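Local coordinates for flagellar biosynthesis protein FlhA (Bacillus subtilis, PDB 3MIX) that takes part in the export of flagellar proteins, this chain being the cytosolic domain of a membrane protein of the flagellar type III secretion system, at residues S172-S175 and T176-E180; L106-G110 and N111-K115. All coordinates share one frame; numbering follows the deposited sequence.

Contact 1 (S172-S175 and T176-E180)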
loop_
_atom_site.group_PDB
_atom_site.type_symbol
_atom_site.label_atom_id
_atom_site.label_comp_id
_atom_site.label_asym_id
_atom_site.label_seq_id
_atom_site.Cartn_x
_atom_site.Cartn_y
_atom_site.Cartn_z
ATOM N N SER A 172 -8.107 2.507 -20.653
ATOM C CA SER A 172 -7.540 3.467 -19.714
ATOM C C SER A 172 -8.279 3.461 -18.386
ATOM O O SER A 172 -7.651 3.563 -17.335
ATOM C CB SER A 172 -7.540 4.886 -20.298
ATOM O OG SER A 172 -6.358 5.136 -21.025
ATOM N N VAL A 173 -9.606 3.355 -18.435
ATOM C CA VAL A 173 -10.399 3.242 -17.208
ATOM C C VAL A 173 -9.937 2.040 -16.369
ATOM O O VAL A 173 -9.687 2.184 -15.173
ATOM C CB VAL A 173 -11.915 3.145 -17.490
ATOM C CG1 VAL A 173 -12.707 3.128 -16.188
ATOM C CG2 VAL A 173 -12.366 4.308 -18.363
ATOM N N VAL A 174 -9.811 0.875 -17.008
ATOM C CA VAL A 174 -9.418 -0.347 -16.311
ATOM C C VAL A 174 -7.956 -0.277 -15.855
ATOM O O VAL A 174 -7.618 -0.778 -14.785
ATOM C CB VAL A 174 -9.770 -1.659 -17.124
ATOM C CG1 VAL A 174 -9.086 -1.672 -18.510
ATOM C CG2 VAL A 174 -9.383 -2.903 -16.334
ATOM N N SER A 175 -7.128 0.402 -16.649
ATOM C CA SER A 175 -5.725 0.630 -16.334
ATOM C C SER A 175 -5.527 1.403 -15.046
ATOM O O SER A 175 -4.750 0.979 -14.196
ATOM C CB SER A 175 -5.024 1.395 -17.453
ATOM O OG SER A 175 -4.576 0.502 -18.445
ATOM N N THR A 176 -6.207 2.542 -14.916
ATOM C CA THR A 176 -6.068 3.357 -13.722
ATOM C C THR A 176 -6.804 2.703 -12.526
ATOM O O THR A 176 -6.332 2.771 -11.394
ATOM C CB THR A 176 -6.411 4.868 -13.958
ATOM O OG1 THR A 176 -7.740 5.161 -13.540
ATOM C CG2 THR A 176 -6.219 5.278 -15.435
ATOM N N HIS A 177 -7.917 2.023 -12.786
ATOM C CA HIS A 177 -8.547 1.204 -11.747
ATOM C C HIS A 177 -7.634 0.087 -11.172
ATOM O O HIS A 177 -7.565 -0.114 -9.947
ATOM C CB HIS A 177 -9.868 0.630 -12.236
ATOM C CG HIS A 177 -10.769 0.196 -11.131
ATOM N ND1 HIS A 177 -11.843 -0.638 -11.330
ATOM C CD2 HIS A 177 -10.732 0.451 -9.801
ATOM C CE1 HIS A 177 -12.445 -0.859 -10.176
ATOM N NE2 HIS A 177 -11.785 -0.219 -9.230
ATOM N N ILE A 178 -6.923 -0.616 -12.049
ATOM C CA ILE A 178 -5.985 -1.644 -11.624
ATOM C C ILE A 178 -4.829 -1.023 -10.851
ATOM O O ILE A 178 -4.496 -1.510 -9.763
ATOM C CB ILE A 178 -5.460 -2.475 -12.808
ATOM C CG1 ILE A 178 -6.574 -3.374 -13.355
ATOM C CG2 ILE A 178 -4.248 -3.330 -12.391
ATOM C CD1 ILE A 178 -6.284 -3.894 -14.747
ATOM N N THR A 179 -4.237 0.044 -11.397
ATOM C CA THR A 179 -3.108 0.706 -10.747
ATOM C C THR A 179 -3.427 1.292 -9.374
ATOM O O THR A 179 -2.636 1.162 -8.439
ATOM C CB THR A 179 -2.223 1.679 -11.677
ATOM O OG1 THR A 179 -2.131 3.002 -11.120
ATOM C CG2 THR A 179 -2.694 1.759 -13.044
ATOM N N GLU A 180 -4.587 1.918 -9.257
ATOM C CA GLU A 180 -5.056 2.429 -7.974
ATOM C C GLU A 180 -5.307 1.305 -6.982
ATOM O O GLU A 180 -5.036 1.459 -5.801
ATOM C CB GLU A 180 -6.324 3.273 -8.135
ATOM C CG GLU A 180 -6.139 4.596 -8.905
ATOM C CD GLU A 180 -5.041 5.506 -8.345
ATOM O OE1 GLU A 180 -4.992 5.717 -7.112
ATOM O OE2 GLU A 180 -4.241 6.041 -9.158
#
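Thr176, His177 and Ile178 each give their backbone N-H to the carbonyl four residues back, on Ser172, Val173 and Val174, in the regular pattern of an alpha-helix. The bond from Ile178 N to Val174 O is 2.8 Å long, and that from His177 N to Val173 O is 3.0 Å. One turn apart, the side chains of Val174 and Ile178 lie alongside each other and point the same way. The touch is between methyl groups, Val174 CG2 and Ile178 CD1, 3.6 Å apart. With chi1 at 59°, Val174 CG2 lies anti to the backbone N, where it meets Ile178 CD1. Ile178 sets CG1 beside its own N at chi1 -71°, which brings CG1 to 3.1 Å from Val174 O. Replacing Ile178 with alanine would probably leave Val174 CG2 without its methyl neighbour and open a gap on the buried side of the helix. His177 starts out past the carbonyl of Val173, and its ring then leads off the helix, where ND1 is hydrogen-bonded to Tyr104. Ser175 OG turns back to Ala171 O within the same helix. The stretch belongs to helix 170-189. Val174 and Ile178 both pack on Phe51 of strand 49-53, while Ile178 and Thr179 touch Ile76 of helix 69-84.

Contact 2 (L106-G110 and N111-K115)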
loop_
_atom_site.group_PDB
_atom_site.type_symbol
_atom_site.label_atom_id
_atom_site.label_comp_id
_atom_site.label_asym_id
_atom_site.label_seq_id
_atom_site.Cartn_x
_atom_site.Cartn_y
_atom_site.Cartn_z
ATOM N N LEU A 106 -10.946 -7.824 -10.235
ATOM C CA LEU A 106 -9.535 -7.912 -9.835
ATOM C C LEU A 106 -9.379 -8.549 -8.464
ATOM O O LEU A 106 -10.047 -8.163 -7.506
ATOM C CB LEU A 106 -8.852 -6.537 -9.842
ATOM C CG LEU A 106 -7.324 -6.561 -9.617
ATOM C CD1 LEU A 106 -6.558 -7.030 -10.874
ATOM C CD2 LEU A 106 -6.820 -5.216 -9.165
ATOM N N LYS A 107 -8.490 -9.525 -8.381
ATOM C CA LYS A 107 -8.197 -10.191 -7.120
ATOM C C LYS A 107 -6.733 -10.021 -6.789
ATOM O O LYS A 107 -5.886 -10.029 -7.674
ATOM C CB LYS A 107 -8.560 -11.678 -7.180
ATOM C CG LYS A 107 -9.994 -11.936 -7.656
ATOM C CD LYS A 107 -10.292 -13.424 -7.925
ATOM C CE LYS A 107 -10.459 -14.215 -6.618
ATOM N NZ LYS A 107 -11.352 -15.411 -6.775
ATOM N N ILE A 108 -6.446 -9.844 -5.508
ATOM C CA ILE A 108 -5.078 -9.769 -5.031
ATOM C C ILE A 108 -4.894 -10.757 -3.892
ATOM O O ILE A 108 -5.566 -10.676 -2.871
ATOM C CB ILE A 108 -4.683 -8.311 -4.626
ATOM C CG1 ILE A 108 -4.461 -7.460 -5.897
ATOM C CG2 ILE A 108 -3.433 -8.312 -3.708
ATOM C CD1 ILE A 108 -4.327 -5.983 -5.648
ATOM N N LYS A 109 -4.005 -11.716 -4.088
ATOM C CA LYS A 109 -3.672 -12.669 -3.040
ATOM C C LYS A 109 -4.938 -13.443 -2.632
ATOM O O LYS A 109 -5.150 -13.736 -1.456
ATOM C CB LYS A 109 -3.059 -11.919 -1.848
ATOM C CG LYS A 109 -1.692 -12.400 -1.393
ATOM C CD LYS A 109 -0.580 -12.117 -2.403
ATOM C CE LYS A 109 0.752 -12.720 -1.902
ATOM N NZ LYS A 109 1.975 -12.376 -2.750
ATOM N N GLY A 110 -5.787 -13.747 -3.612
ATOM C CA GLY A 110 -6.989 -14.547 -3.374
ATOM C C GLY A 110 -8.259 -13.772 -3.094
ATOM O O GLY A 110 -9.325 -14.346 -3.126
ATOM N N ASN A 111 -8.164 -12.470 -2.819
ATOM C CA ASN A 111 -9.360 -11.681 -2.479
ATOM C C ASN A 111 -9.770 -10.710 -3.566
ATOM O O ASN A 111 -8.926 -10.033 -4.150
ATOM C CB ASN A 111 -9.145 -10.874 -1.195
ATOM C CG ASN A 111 -8.587 -11.697 -0.061
ATOM O OD1 ASN A 111 -9.204 -12.664 0.386
ATOM N ND2 ASN A 111 -7.411 -11.303 0.431
ATOM N N GLU A 112 -11.068 -10.623 -3.826
ATOM C CA GLU A 112 -11.585 -9.613 -4.742
ATOM C C GLU A 112 -11.371 -8.234 -4.133
ATOM O O GLU A 112 -11.769 -7.988 -3.002
ATOM C CB GLU A 112 -13.070 -9.837 -5.026
ATOM C CG GLU A 112 -13.697 -8.731 -5.859
ATOM C CD GLU A 112 -15.121 -9.036 -6.281
ATOM O OE1 GLU A 112 -15.554 -10.195 -6.139
ATOM O OE2 GLU A 112 -15.810 -8.114 -6.761
ATOM N N VAL A 113 -10.739 -7.339 -4.885
ATOM C CA VAL A 113 -10.474 -5.989 -4.398
ATOM C C VAL A 113 -11.159 -4.962 -5.267
ATOM O O VAL A 113 -11.232 -3.794 -4.917
ATOM C CB VAL A 113 -8.937 -5.674 -4.305
ATOM C CG1 VAL A 113 -8.275 -6.559 -3.259
ATOM C CG2 VAL A 113 -8.238 -5.803 -5.672
ATOM N N ALA A 114 -11.637 -5.394 -6.424
ATOM C CA ALA A 114 -12.292 -4.489 -7.350
ATOM C C ALA A 114 -13.131 -5.249 -8.349
ATOM O O ALA A 114 -12.790 -6.355 -8.749
ATOM C CB ALA A 114 -11.263 -3.639 -8.077
ATOM N N LYS A 115 -14.240 -4.639 -8.742
ATOM C CA LYS A 115 -14.985 -5.092 -9.906
ATOM C C LYS A 115 -15.521 -3.895 -10.658
ATOM O O LYS A 115 -15.633 -2.795 -10.103
ATOM C CB LYS A 115 -16.086 -6.102 -9.542
ATOM C CG LYS A 115 -17.170 -5.612 -8.591
ATOM C CD LYS A 115 -18.126 -6.761 -8.263
ATOM C CE LYS A 115 -18.999 -6.447 -7.056
ATOM N NZ LYS A 115 -19.461 -7.685 -6.375
HETATM O O HOH W 1 -6.201 -9.098 -0.791
#
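Leu106 and Ala114 pair through their backbones, with Leu106 N bonded to Ala114 O at 2.8 Å and nearly straight (176°). Leu106 O takes two donors. Val113 N is 2.8 Å from Leu106 O, almost in line with the C=O bond. Ala114 N adds a weak bond to Leu106 O at 3.4 Å. Nearer the turn, Ile108 and Asn111 exchange bonds both ways. Asn111 N sits above the plane of the Ile108 carbonyl. A water bridges the same pair, donating to Ile108 O and accepting from Asn111 ND2. Asn111 CG lies beside its own backbone N (chi1 -49°), and the amide stays on the turn side, near this water. The whole is a tight beta hairpin of strands 103-108 and 111-117. A type I' turn runs from Ile108 to Asn111, and Gly110 takes a positive phi of 94° there, at which a side chain would press on the carbonyl of Lys109. The register slips by one residue between Leu106 and Lys107, where Leu106 stands across from two residues, Val113 and Ala114, in a classic beta bulge. Apolar contacts gather around Val113 CG2. Leu106 CD2 is 3.8 Å from Val113 CG2, the two side chains meeting obliquely. Ile108 CD1 lies 3.9 Å from Val113 CG2, with those side chains at about a right angle. Leu106 CB and Ala114 CB meet more loosely, at 4.2 Å. Among the charged groups, Glu112 is extended, and its OE1 forms a salt bridge with Arg105. Glu112 OE2 and Lys115 NZ form a long ion pair at 3.7 Å. Lys107, on the same face as Glu112, brings its CB to 3.5 Å from Asn111 O.

In the fold
Both contacts are local and partly buried, and their elements follow each other in the chain. Their centres lie about 14 Å apart. Contact 1 is within one helix; contact 2 joins two strands at the edge of a four-stranded mixed sheet. They meet directly: His177 NE2 of contact 1 packs against Ala114 CB of contact 2, 3.6 Å away. Helix 170-189 also lies against contact 2 further along, where Val113 touches His185 and Ala114 touches Lys181. Both pack on strand 49-53. Each has a mostly apolar inner side, though Ser175 and Thr179 are also buried in contact 1 and Lys107 in contact 2. Contact 1 has the exposed Thr176, whereas contact 2 ends in an exposed turn and carries a charged face.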